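Local coordinates for intramolecular trans-sialidase (Macrobdella decora, PDB 3SLI), which cleaves sialic acid from sialoglycoconjugates by intramolecular trans-sialidase action, releasing it as 2,7-anhydro-Neu5Ac, at residues F110-A114 / L126-G130; G50-S56 / F69-N75; L41-S47 / F168-D174. All blocks are in the same frame, centred on the assembly; numbering follows the deposited sequence.

Contact 1 of 3, residues F110-A114 / L126-G130; sequences FNTVA and LFANG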
loop_
_atom_site.group_PDB
_atom_site.type_symbol
_atom_site.label_atom_id
_atom_site.label_comp_id
_atom_site.label_asym_id
_atom_site.label_seq_id
_atom_site.Cartn_x
_atom_site.Cartn_y
_atom_site.Cartn_z
ATOM N N PHE A 110 -17.125 -17.336 -0.959
ATOM C CA PHE A 110 -16.285 -18.503 -0.715
ATOM C C PHE A 110 -14.816 -18.226 -0.990
ATOM O O PHE A 110 -14.469 -17.485 -1.912
ATOM C CB PHE A 110 -16.721 -19.681 -1.598
ATOM C CG PHE A 110 -17.917 -20.424 -1.081
ATOM C CD1 PHE A 110 -19.206 -19.959 -1.326
ATOM C CD2 PHE A 110 -17.755 -21.597 -0.350
ATOM C CE1 PHE A 110 -20.322 -20.654 -0.845
ATOM C CE2 PHE A 110 -18.856 -22.300 0.136
ATOM C CZ PHE A 110 -20.145 -21.829 -0.111
ATOM N N ASN A 111 -13.954 -18.811 -0.173
ATOM C CA ASN A 111 -12.520 -18.689 -0.360
ATOM C C ASN A 111 -12.070 -20.136 -0.520
ATOM O O ASN A 111 -12.725 -21.051 -0.004
ATOM C CB ASN A 111 -11.834 -18.058 0.862
ATOM C CG ASN A 111 -12.218 -16.591 1.063
ATOM O OD1 ASN A 111 -13.283 -16.284 1.602
ATOM N ND2 ASN A 111 -11.339 -15.688 0.657
ATOM N N THR A 112 -11.000 -20.352 -1.268
ATOM C CA THR A 112 -10.488 -21.697 -1.478
ATOM C C THR A 112 -9.057 -21.714 -0.967
ATOM O O THR A 112 -8.212 -20.929 -1.412
ATOM C CB THR A 112 -10.555 -22.092 -2.969
ATOM O OG1 THR A 112 -11.843 -21.735 -3.497
ATOM C CG2 THR A 112 -10.353 -23.606 -3.130
ATOM N N VAL A 113 -8.791 -22.609 -0.020
ATOM C CA VAL A 113 -7.471 -22.711 0.593
ATOM C C VAL A 113 -6.889 -24.127 0.516
ATOM O O VAL A 113 -7.617 -25.092 0.254
ATOM C CB VAL A 113 -7.533 -22.244 2.080
ATOM C CG1 VAL A 113 -8.217 -20.895 2.159
ATOM C CG2 VAL A 113 -8.285 -23.261 2.945
ATOM N N ALA A 114 -5.586 -24.237 0.757
ATOM C CA ALA A 114 -4.904 -25.524 0.720
ATOM C C ALA A 114 -3.644 -25.538 1.560
ATOM O O ALA A 114 -2.925 -24.541 1.657
ATOM C CB ALA A 114 -4.549 -25.909 -0.722
ATOM N N LEU A 126 1.179 -23.075 2.427
ATOM C CA LEU A 126 -0.212 -22.629 2.499
ATOM C C LEU A 126 -0.570 -21.844 1.248
ATOM O O LEU A 126 0.219 -21.012 0.789
ATOM C CB LEU A 126 -0.440 -21.732 3.722
ATOM C CG LEU A 126 -0.909 -22.319 5.052
ATOM C CD1 LEU A 126 -0.920 -21.203 6.093
ATOM C CD2 LEU A 126 -2.291 -22.937 4.921
ATOM N N PHE A 127 -1.778 -22.073 0.739
ATOM C CA PHE A 127 -2.260 -21.412 -0.468
ATOM C C PHE A 127 -3.664 -20.904 -0.214
ATOM O O PHE A 127 -4.410 -21.476 0.589
ATOM C CB PHE A 127 -2.360 -22.407 -1.645
ATOM C CG PHE A 127 -1.074 -23.098 -1.997
ATOM C CD1 PHE A 127 -0.611 -24.186 -1.243
ATOM C CD2 PHE A 127 -0.325 -22.677 -3.090
ATOM C CE1 PHE A 127 0.578 -24.839 -1.576
ATOM C CE2 PHE A 127 0.867 -23.321 -3.434
ATOM C CZ PHE A 127 1.320 -24.411 -2.670
ATOM N N ALA A 128 -4.046 -19.864 -0.944
ATOM C CA ALA A 128 -5.396 -19.324 -0.853
ATOM C C ALA A 128 -5.682 -18.487 -2.081
ATOM O O ALA A 128 -4.815 -17.751 -2.560
ATOM C CB ALA A 128 -5.585 -18.495 0.405
ATOM N N ASN A 129 -6.863 -18.697 -2.641
ATOM C CA ASN A 129 -7.344 -17.961 -3.799
ATOM C C ASN A 129 -6.343 -17.773 -4.937
ATOM O O ASN A 129 -6.204 -16.678 -5.502
ATOM C CB ASN A 129 -7.929 -16.620 -3.344
ATOM C CG ASN A 129 -9.079 -16.787 -2.353
ATOM O OD1 ASN A 129 -9.764 -17.814 -2.330
ATOM N ND2 ASN A 129 -9.277 -15.785 -1.506
ATOM N N GLY A 130 -5.628 -18.849 -5.252
ATOM C CA GLY A 130 -4.671 -18.833 -6.341
ATOM C C GLY A 130 -3.262 -18.373 -6.055
ATOM O O GLY A 130 -2.490 -18.179 -6.995
#

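Contact 2 of 3, residues G50-S56 / F69-N75; sequences GIQSLFS and FHIYITN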
loop_
_atom_site.group_PDB
_atom_site.type_symbol
_atom_site.label_atom_id
_atom_site.label_comp_id
_atom_site.label_asym_id
_atom_site.label_seq_id
_atom_site.Cartn_x
_atom_site.Cartn_y
_atom_site.Cartn_z
ATOM N N GLY A 50 -13.151 -14.763 16.532
ATOM C CA GLY A 50 -11.753 -14.451 16.286
ATOM C C GLY A 50 -10.960 -15.479 15.499
ATOM O O GLY A 50 -10.388 -15.153 14.459
ATOM N N ILE A 51 -10.893 -16.707 16.007
ATOM C CA ILE A 51 -10.154 -17.792 15.346
ATOM C C ILE A 51 -11.173 -18.868 14.993
ATOM O O ILE A 51 -11.966 -19.288 15.855
ATOM C CB ILE A 51 -9.091 -18.425 16.284
ATOM C CG1 ILE A 51 -8.182 -17.345 16.889
ATOM C CG2 ILE A 51 -8.264 -19.462 15.524
ATOM C CD1 ILE A 51 -7.307 -16.630 15.886
ATOM N N GLN A 52 -11.134 -19.324 13.740
ATOM C CA GLN A 52 -12.070 -20.328 13.247
ATOM C C GLN A 52 -11.378 -21.480 12.500
ATOM O O GLN A 52 -10.855 -21.290 11.392
ATOM C CB GLN A 52 -13.103 -19.663 12.329
ATOM C CG GLN A 52 -13.898 -18.545 12.992
ATOM C CD GLN A 52 -14.867 -17.859 12.053
ATOM O OE1 GLN A 52 -15.580 -18.509 11.281
ATOM N NE2 GLN A 52 -14.918 -16.534 12.126
ATOM N N SER A 53 -11.328 -22.654 13.137
ATOM C CA SER A 53 -10.733 -23.845 12.530
ATOM C C SER A 53 -11.648 -24.305 11.404
ATOM O O SER A 53 -12.869 -24.376 11.572
ATOM C CB SER A 53 -10.632 -25.001 13.537
ATOM O OG SER A 53 -9.693 -24.752 14.561
ATOM N N LEU A 54 -11.049 -24.599 10.258
ATOM C CA LEU A 54 -11.772 -25.093 9.093
ATOM C C LEU A 54 -11.790 -26.630 9.136
ATOM O O LEU A 54 -12.829 -27.266 8.942
ATOM C CB LEU A 54 -11.041 -24.637 7.832
ATOM C CG LEU A 54 -11.509 -23.400 7.075
ATOM C CD1 LEU A 54 -12.379 -22.507 7.926
ATOM C CD2 LEU A 54 -10.306 -22.680 6.520
ATOM N N PHE A 55 -10.632 -27.200 9.460
ATOM C CA PHE A 55 -10.438 -28.648 9.515
ATOM C C PHE A 55 -9.397 -28.955 10.585
ATOM O O PHE A 55 -8.389 -28.251 10.682
ATOM C CB PHE A 55 -9.927 -29.122 8.145
ATOM C CG PHE A 55 -9.467 -30.558 8.112
ATOM C CD1 PHE A 55 -10.385 -31.594 7.937
ATOM C CD2 PHE A 55 -8.112 -30.874 8.231
ATOM C CE1 PHE A 55 -9.961 -32.930 7.879
ATOM C CE2 PHE A 55 -7.676 -32.206 8.174
ATOM C CZ PHE A 55 -8.606 -33.232 7.997
ATOM N N SER A 56 -9.632 -30.008 11.368
ATOM C CA SER A 56 -8.696 -30.411 12.420
ATOM C C SER A 56 -8.714 -31.917 12.677
ATOM O O SER A 56 -9.706 -32.602 12.411
ATOM C CB SER A 56 -9.005 -29.695 13.742
ATOM O OG SER A 56 -10.271 -30.078 14.245
ATOM N N PHE A 69 -3.835 -30.876 15.099
ATOM C CA PHE A 69 -3.422 -30.206 13.882
ATOM C C PHE A 69 -4.683 -29.528 13.370
ATOM O O PHE A 69 -5.759 -30.125 13.402
ATOM C CB PHE A 69 -2.931 -31.187 12.809
ATOM C CG PHE A 69 -2.972 -30.610 11.410
ATOM C CD1 PHE A 69 -1.992 -29.717 10.980
ATOM C CD2 PHE A 69 -4.035 -30.908 10.548
ATOM C CE1 PHE A 69 -2.068 -29.125 9.720
ATOM C CE2 PHE A 69 -4.122 -30.320 9.288
ATOM C CZ PHE A 69 -3.138 -29.427 8.873
ATOM N N HIS A 70 -4.570 -28.280 12.929
ATOM C CA HIS A 70 -5.730 -27.585 12.386
ATOM C C HIS A 70 -5.348 -26.486 11.402
ATOM O O HIS A 70 -4.227 -25.955 11.450
ATOM C CB HIS A 70 -6.660 -27.054 13.505
ATOM C CG HIS A 70 -6.272 -25.716 14.078
ATOM N ND1 HIS A 70 -5.067 -25.482 14.705
ATOM C CD2 HIS A 70 -6.978 -24.562 14.185
ATOM C CE1 HIS A 70 -5.050 -24.246 15.179
ATOM N NE2 HIS A 70 -6.197 -23.668 14.876
ATOM N N ILE A 71 -6.233 -26.260 10.435
ATOM C CA ILE A 71 -6.071 -25.202 9.438
ATOM C C ILE A 71 -7.167 -24.237 9.877
ATOM O O ILE A 71 -8.312 -24.652 10.029
ATOM C CB ILE A 71 -6.403 -25.694 8.006
ATOM C CG1 ILE A 71 -5.481 -26.847 7.604
ATOM C CG2 ILE A 71 -6.281 -24.532 7.000
ATOM C CD1 ILE A 71 -5.852 -27.481 6.268
ATOM N N TYR A 72 -6.830 -22.961 10.062
ATOM C CA TYR A 72 -7.813 -21.983 10.533
ATOM C C TYR A 72 -7.745 -20.656 9.782
ATOM O O TYR A 72 -6.776 -20.385 9.069
ATOM C CB TYR A 72 -7.593 -21.703 12.041
ATOM C CG TYR A 72 -6.301 -20.951 12.343
ATOM C CD1 TYR A 72 -6.242 -19.554 12.254
ATOM C CD2 TYR A 72 -5.117 -21.637 12.615
ATOM C CE1 TYR A 72 -5.046 -18.870 12.406
ATOM C CE2 TYR A 72 -3.908 -20.957 12.776
ATOM C CZ TYR A 72 -3.880 -19.571 12.663
ATOM O OH TYR A 72 -2.690 -18.894 12.782
ATOM N N ILE A 73 -8.778 -19.838 9.977
ATOM C CA ILE A 73 -8.858 -18.494 9.414
ATOM C C ILE A 73 -9.239 -17.576 10.588
ATOM O O ILE A 73 -9.679 -18.059 11.643
ATOM C CB ILE A 73 -9.910 -18.368 8.265
ATOM C CG1 ILE A 73 -11.266 -18.934 8.690
ATOM C CG2 ILE A 73 -9.382 -19.033 6.992
ATOM C CD1 ILE A 73 -12.376 -17.901 8.810
ATOM N N THR A 74 -9.016 -16.272 10.445
ATOM C CA THR A 74 -9.370 -15.335 11.510
ATOM C C THR A 74 -10.372 -14.329 10.962
ATOM O O THR A 74 -10.462 -14.136 9.743
ATOM C CB THR A 74 -8.134 -14.568 12.058
ATOM O OG1 THR A 74 -7.718 -13.567 11.115
ATOM C CG2 THR A 74 -6.974 -15.531 12.337
ATOM N N ASN A 75 -11.101 -13.655 11.846
ATOM C CA ASN A 75 -12.084 -12.676 11.397
ATOM C C ASN A 75 -11.451 -11.459 10.721
ATOM O O ASN A 75 -12.154 -10.636 10.136
ATOM C CB ASN A 75 -13.050 -12.267 12.524
ATOM C CG ASN A 75 -12.370 -11.544 13.697
ATOM O OD1 ASN A 75 -13.026 -11.259 14.701
ATOM N ND2 ASN A 75 -11.083 -11.250 13.587
#

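Contact 3 of 3, residues L41-S47 / F168-D174; sequences LSYKSTS and FGGTIGD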
loop_
_atom_site.group_PDB
_atom_site.type_symbol
_atom_site.label_atom_id
_atom_site.label_comp_id
_atom_site.label_asym_id
_atom_site.label_seq_id
_atom_site.Cartn_x
_atom_site.Cartn_y
_atom_site.Cartn_z
ATOM N N LEU A 41 -9.783 -27.041 0.704
ATOM C CA LEU A 41 -11.180 -26.814 1.001
ATOM C C LEU A 41 -11.698 -25.444 0.622
ATOM O O LEU A 41 -10.952 -24.461 0.568
ATOM C CB LEU A 41 -11.506 -27.135 2.466
ATOM C CG LEU A 41 -10.968 -26.384 3.681
ATOM C CD1 LEU A 41 -11.863 -26.744 4.855
ATOM C CD2 LEU A 41 -9.528 -26.766 3.991
ATOM N N SER A 42 -12.982 -25.429 0.293
ATOM C CA SER A 42 -13.719 -24.241 -0.099
ATOM C C SER A 42 -14.646 -23.954 1.082
ATOM O O SER A 42 -15.327 -24.857 1.559
ATOM C CB SER A 42 -14.544 -24.577 -1.350
ATOM O OG SER A 42 -15.300 -23.472 -1.808
ATOM N N TYR A 43 -14.681 -22.714 1.560
ATOM C CA TYR A 43 -15.545 -22.385 2.699
ATOM C C TYR A 43 -16.099 -20.973 2.592
ATOM O O TYR A 43 -15.547 -20.135 1.878
ATOM C CB TYR A 43 -14.761 -22.482 4.021
ATOM C CG TYR A 43 -13.841 -21.295 4.243
ATOM C CD1 TYR A 43 -12.553 -21.290 3.721
ATOM C CD2 TYR A 43 -14.296 -20.132 4.894
ATOM C CE1 TYR A 43 -11.739 -20.160 3.820
ATOM C CE2 TYR A 43 -13.488 -18.995 4.995
ATOM C CZ TYR A 43 -12.215 -19.019 4.454
ATOM O OH TYR A 43 -11.412 -17.906 4.500
ATOM N N LYS A 44 -17.145 -20.714 3.371
ATOM C CA LYS A 44 -17.786 -19.405 3.458
ATOM C C LYS A 44 -18.049 -19.187 4.948
ATOM O O LYS A 44 -18.819 -19.934 5.551
ATOM C CB LYS A 44 -19.112 -19.389 2.688
ATOM C CG LYS A 44 -19.909 -18.116 2.882
ATOM C CD LYS A 44 -21.094 -18.030 1.935
ATOM C CE LYS A 44 -22.163 -19.049 2.263
ATOM N NZ LYS A 44 -23.299 -18.946 1.293
ATOM N N SER A 45 -17.367 -18.219 5.556
ATOM C CA SER A 45 -17.559 -17.937 6.979
ATOM C C SER A 45 -18.664 -16.909 7.222
ATOM O O SER A 45 -18.671 -15.839 6.613
ATOM C CB SER A 45 -16.263 -17.430 7.614
ATOM O OG SER A 45 -16.456 -17.140 8.993
ATOM N N THR A 46 -19.596 -17.245 8.107
ATOM C CA THR A 46 -20.693 -16.344 8.463
ATOM C C THR A 46 -20.528 -15.908 9.928
ATOM O O THR A 46 -21.374 -15.210 10.486
ATOM C CB THR A 46 -22.080 -17.030 8.280
ATOM O OG1 THR A 46 -22.130 -18.244 9.042
ATOM C CG2 THR A 46 -22.336 -17.350 6.814
ATOM N N SER A 47 -19.413 -16.305 10.529
ATOM C CA SER A 47 -19.128 -16.009 11.924
ATOM C C SER A 47 -18.145 -14.875 12.125
ATOM O O SER A 47 -17.241 -14.659 11.317
ATOM C CB SER A 47 -18.590 -17.263 12.611
ATOM O OG SER A 47 -18.074 -16.971 13.904
ATOM N N PHE A 168 -15.945 -22.266 14.165
ATOM C CA PHE A 168 -16.281 -21.751 12.843
ATOM C C PHE A 168 -17.812 -21.715 12.726
ATOM O O PHE A 168 -18.532 -22.435 13.431
ATOM C CB PHE A 168 -15.687 -22.678 11.763
ATOM C CG PHE A 168 -16.189 -22.418 10.362
ATOM C CD1 PHE A 168 -15.601 -21.434 9.563
ATOM C CD2 PHE A 168 -17.207 -23.206 9.814
ATOM C CE1 PHE A 168 -16.014 -21.244 8.237
ATOM C CE2 PHE A 168 -17.633 -23.028 8.487
ATOM C CZ PHE A 168 -17.032 -22.046 7.698
ATOM N N GLY A 169 -18.298 -20.862 11.837
ATOM C CA GLY A 169 -19.721 -20.745 11.587
ATOM C C GLY A 169 -19.814 -20.444 10.105
ATOM O O GLY A 169 -19.104 -19.557 9.613
ATOM N N GLY A 170 -20.600 -21.228 9.375
ATOM C CA GLY A 170 -20.738 -21.006 7.945
ATOM C C GLY A 170 -20.921 -22.289 7.154
ATOM O O GLY A 170 -21.584 -23.219 7.623
ATOM N N THR A 171 -20.308 -22.350 5.974
ATOM C CA THR A 171 -20.407 -23.513 5.095
ATOM C C THR A 171 -19.068 -24.001 4.540
ATOM O O THR A 171 -18.236 -23.205 4.096
ATOM C CB THR A 171 -21.320 -23.208 3.872
ATOM O OG1 THR A 171 -22.638 -22.868 4.319
ATOM C CG2 THR A 171 -21.402 -24.419 2.925
ATOM N N ILE A 172 -18.844 -25.311 4.606
ATOM C CA ILE A 172 -17.646 -25.897 4.020
ATOM C C ILE A 172 -18.186 -26.363 2.659
ATOM O O ILE A 172 -18.948 -27.333 2.581
ATOM C CB ILE A 172 -17.108 -27.113 4.819
ATOM C CG1 ILE A 172 -16.687 -26.696 6.235
ATOM C CG2 ILE A 172 -15.914 -27.731 4.086
ATOM C CD1 ILE A 172 -15.560 -25.686 6.278
ATOM N N GLY A 173 -17.878 -25.603 1.613
ATOM C CA GLY A 173 -18.348 -25.941 0.282
ATOM C C GLY A 173 -17.833 -27.282 -0.198
ATOM O O GLY A 173 -18.582 -28.084 -0.764
ATOM N N ASP A 174 -16.560 -27.549 0.067
ATOM C CA ASP A 174 -15.952 -28.794 -0.355
ATOM C C ASP A 174 -14.644 -29.006 0.384
ATOM O O ASP A 174 -13.987 -28.044 0.782
ATOM C CB ASP A 174 -15.677 -28.737 -1.867
ATOM C CG ASP A 174 -15.442 -30.109 -2.479
ATOM O OD1 ASP A 174 -16.438 -30.790 -2.820
ATOM O OD2 ASP A 174 -14.263 -30.505 -2.619
#

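Contact 1 of 3, residues F110-A114 / L126-G130
Asn129 and Thr112 grip each other at the end of an antiparallel β hairpin, strands 107-118 and 123-128, within the concanavalin-like N-terminal domain. Thr112 is held through both its backbone N-H and its carbonyl: the N-H points at the side chain of Asn129, the carbonyl takes the backbone N-H. The bond from Asn129 N to Thr112 O is 2.9 Å and nearly straight. Asn129 has left the strand, and its backbone lies in the left-handed region (phi 45°), which asparagine tolerates better than most residues. From CB, the Asn129 chain turns beside its own backbone N (chi1 -59°), swinging the amide over to the other strand. CG comes within 4.2 Å of Thr112 N. OD1 completes the reach, accepting Thr112 N at 3.0 Å, the donor lying a little off the carbonyl plane. ND2, the other tip, lies next to the side-chain amide of Asn111, the two amide planes 29° apart. OD1 thus stands in for the backbone carbonyl that a continuing strand would offer. Thr194 OG1 also bonds to OD1 and to Thr112 OG1, tying both strands to the chain that follows helix 184-191.

Further along, Ala114 and Phe127 form a hydrogen-bonded pair, with Phe127 N to Ala114 O at 2.9 Å. Between these rungs, Val113 and Ala128 face each other closely, and the small alanine leaves Val113 CG1 to lie 4.0 Å from Ala128 CB. On the opposite face the small Ala114 and the large Phe127 both touch Leu187 of helix 184-191. Ala114 O meets the edge of the Phe127 ring in its plane, 3.7 Å from CD1.

Contact 2 of 3, residues G50-S56 / F69-N75
Ile73 and Leu54 mesh as two forks turned at about a right angle. Ile73 sets CG1 between its backbone N and carbonyl carbon (chi1 51°) and CG2 anti to the carbonyl carbon, which splays both prongs toward Leu54. CG1 of Ile73 lies 3.8 Å from Leu54 CD1, and its CG2 branch lies 3.8 Å from Leu54 CD2. Beyond this, Ile73 CD1 reaches back over the CB of Gln52 at 4.0 Å, so that the aliphatic base of the glutamine extends the oily surface while its amide goes to Ser45. Leu54 sits at a classic β bulge, in which Leu54 and Phe55 both face Ile71, whose O accepts Leu54 N at 2.7 Å and, weakly, Phe55 N. The leucine packs on Tyr43 and Val113 of the opposing sheet of the β sandwich. Past the bulge the rings of Phe55 and Phe69 meet edge to edge, CD2 to CE2 at 4.2 Å. Across the sheet, on the face bearing Tyr72, β-branched Ile51 spreads two ways: CG2 lies against Tyr72 CD1 at 3.8 Å, and CD1 runs alongside Thr74 CG2.

Contact 3 of 3, residues L41-S47 / F168-D174
Phe168 and Tyr43 are brought together by two different first torsions. Phe168 puts CG opposite its backbone N (chi1 168°), turning the ring across strand 41-45, whereas Tyr43 tucks CG between its own N and carbonyl carbon (chi1 76°). The two side chains cross obliquely, with Phe168 CE1 3.9 Å from Tyr43 CD2. The same atom, CE1, also reaches the CB of Ser45, and its neighbour Phe168 CZ lies 3.5 Å from Lys44 O. A broad flat residue suits this place because it spans three successive residues of the facing strand. Further on, Ile172 bends its CD1 back between Tyr43 CB, at 4.0 Å, and the tip of Leu41, closing a small apolar row on that face.

The two strands run antiparallel, and a classic β bulge interrupts them where Gly173 and Asp174 both face Ser42. Ser42 N gives a good bond to Asp174 O at 2.8 Å; Ser42 O is approached by both Gly173 N and Asp174 N, each bond weak. Gly170 has a phi of 146°, a backbone shape in which a CB would be jammed against the preceding carbonyl O and would also strike Lys44 O. Gly170 CA itself lies 3.3 Å from Lys44 O. Between the bulge and that glycine, Lys44 and Thr171 pair through two backbone hydrogen bonds. Beyond it, Thr46 N reaches Gly169 O at 2.8 Å.

The other face of the pair carries Ser42, Lys44, Thr171 and Asp174, polar residues fit for a partly exposed surface; Asp174 makes a salt bridge with Lys176. On the far side of strand 170-178 runs strand 5-14, and strand 107-118 continues the sheet beyond 37-45, while Tyr43 and Phe168 pack on Leu54 of strand 51-58.

In the fold
The three contacts cluster in one β sandwich, their centres 11 to 13 Å apart. Contacts 1 and 3 belong to the same sheet: strands 37-45 and 107-118 are neighbours in it, with Val113 N 2.9 Å from Leu41 O and Asn111 N 2.9 Å from Tyr43 O. Contact 2 belongs to the opposing sheet, and comes to 4.1 Å from contact 1 (Leu54 CD2 to Val113 CG2) and 2.8 Å from contact 3 (Gln52 OE1 to Ser45 OG). Along the chain, contacts 1 and 2 both nest inside the loop closed by contact 3. The bound 2,7-anhydro-Neu5Ac lies in the separate β-propeller, so these contacts build the lectin-like domain and not the active site.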